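Local coordinates for occlusion-derived virus envelope protein E66 (Autographa californica nucleopolyhedrovirus, PDB 3VSN) that cleaves non-sulfated chondroitin as a lyase of the occlusion-derived virus envelope and is essential for oral infection of the insect host, at residues Ala189-Arg194 against Tyr254-Ser258. Numbering follows the deposited sequence. Where two conformers were deposited one is given.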
# COMPACT_ATOMS: atom_id res chain seq x y z
N ALA A 189 17.72 -11.25 2.78
CA ALA A 189 16.50 -10.46 2.58
C ALA A 189 16.75 -8.94 2.52
O ALA A 189 17.64 -8.50 1.80
CB ALA A 189 15.46 -10.82 3.64
N GLY A 190 15.96 -8.18 3.28
CA GLY A 190 16.04 -6.71 3.27
C GLY A 190 17.40 -6.16 3.67
O GLY A 190 17.90 -5.21 3.05
N ASN A 191 17.99 -6.76 4.70
CA ASN A 191 19.34 -6.39 5.15
C ASN A 191 20.37 -6.53 4.03
O ASN A 191 21.15 -5.61 3.80
CB ASN A 191 19.76 -7.24 6.36
CG ASN A 191 18.92 -6.98 7.60
OD1 ASN A 191 18.37 -5.89 7.79
ND2 ASN A 191 18.83 -7.98 8.47
N SER A 192 20.35 -7.66 3.34
CA SER A 192 21.31 -7.93 2.27
C SER A 192 21.14 -6.99 1.08
O SER A 192 22.12 -6.61 0.44
CB SER A 192 21.27 -9.40 1.83
OG SER A 192 20.18 -9.67 0.96
N MET A 193 19.90 -6.61 0.79
CA MET A 193 19.63 -5.67 -0.30
C MET A 193 20.26 -4.30 -0.04
O MET A 193 20.78 -3.67 -0.97
CB MET A 193 18.13 -5.55 -0.57
CG MET A 193 17.53 -6.81 -1.17
SD MET A 193 15.83 -6.61 -1.75
CE MET A 193 14.91 -6.89 -0.25
N ARG A 194 20.23 -3.85 1.21
CA ARG A 194 20.89 -2.62 1.63
C ARG A 194 22.41 -2.74 1.51
O ARG A 194 23.05 -1.89 0.90
CB ARG A 194 20.52 -2.26 3.08
CG ARG A 194 19.04 -1.98 3.32
CD ARG A 194 18.57 -0.67 2.70
NE ARG A 194 19.11 0.51 3.37
CZ ARG A 194 18.62 1.04 4.49
NH1 ARG A 194 17.57 0.48 5.09
NH2 ARG A 194 19.18 2.11 5.02
N TYR A 254 8.04 -4.84 3.06
CA TYR A 254 9.27 -5.42 2.52
C TYR A 254 9.74 -4.71 1.25
O TYR A 254 10.93 -4.41 1.10
CB TYR A 254 9.08 -6.92 2.24
CG TYR A 254 10.33 -7.66 1.81
CD1 TYR A 254 11.35 -7.96 2.72
CD2 TYR A 254 10.49 -8.09 0.49
CE1 TYR A 254 12.48 -8.65 2.33
CE2 TYR A 254 11.62 -8.79 0.09
CZ TYR A 254 12.61 -9.07 1.01
OH TYR A 254 13.74 -9.76 0.61
N LEU A 255 8.80 -4.43 0.35
CA LEU A 255 9.11 -3.71 -0.88
C LEU A 255 9.43 -2.24 -0.62
O LEU A 255 10.39 -1.72 -1.19
CB LEU A 255 7.96 -3.82 -1.89
CG LEU A 255 7.71 -5.16 -2.59
CD1 LEU A 255 6.64 -4.98 -3.66
CD2 LEU A 255 8.98 -5.73 -3.20
N ILE A 256 8.63 -1.59 0.22
CA ILE A 256 8.80 -0.17 0.52
C ILE A 256 10.18 0.13 1.12
O ILE A 256 10.83 1.10 0.73
CB ILE A 256 7.67 0.38 1.43
CG1 ILE A 256 6.35 0.44 0.67
CG2 ILE A 256 8.02 1.76 1.98
CD1 ILE A 256 5.12 0.64 1.54
N ASN A 257 10.63 -0.72 2.05
CA ASN A 257 11.88 -0.50 2.77
C ASN A 257 13.15 -0.59 1.93
O ASN A 257 14.13 0.09 2.21
CB ASN A 257 12.00 -1.47 3.95
CG ASN A 257 11.44 -0.89 5.23
OD1 ASN A 257 11.99 0.08 5.78
ND2 ASN A 257 10.35 -1.47 5.72
N SER A 258 13.12 -1.44 0.91
CA SER A 258 14.32 -1.67 0.11
C SER A 258 14.18 -1.24 -1.35
O SER A 258 15.12 -1.37 -2.13
CB SER A 258 14.79 -3.12 0.23
OG SER A 258 15.31 -3.37 1.53
O HOH W 1 15.85 -2.04 4.19
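The CA atoms of G190 and S258 are the nearest pair across the contact, 6.2 Å apart, where two helical segments run nearly parallel, their axes 10.0 Å apart and inclined by 19°. The Y254 ring makes several of the contacts through CE1, CZ and OH: CG stands anti to the backbone N (chi1 -174°), and the phenol reaches across to A189 and G190. A189 CB lies at the ring edge, near its plane, 3.9 Å from Y254 CE1, while G190 N comes obliquely to the same ring carbon. M193 meets Y254 at about a right angle; its chain bends at chi3 (-85°), setting M193 CE 3.4 Å from Y254 CZ. No direct hydrogen bond joins the segments. A water lies in plane at the guanidinium edge, 3.2 Å from R194 NH1; its link to S258 OG holds for one of two S258 conformers, so that bridge is tentative. The guanidinium is also fixed by salt bridges to E146 and E51. A189 O accepts from both S192 OG and M193 N. Two catalytic residues sit here: Y254, the proton donor, and N191, a proton acceptor whose CB points away from 254-258. In the alpha-helical domain of this lyase, helix 138-154 packs against N191 and R194, helix 217-225 touches S192, M193 and Y254, and strand 243-245 meets Y254 through D245.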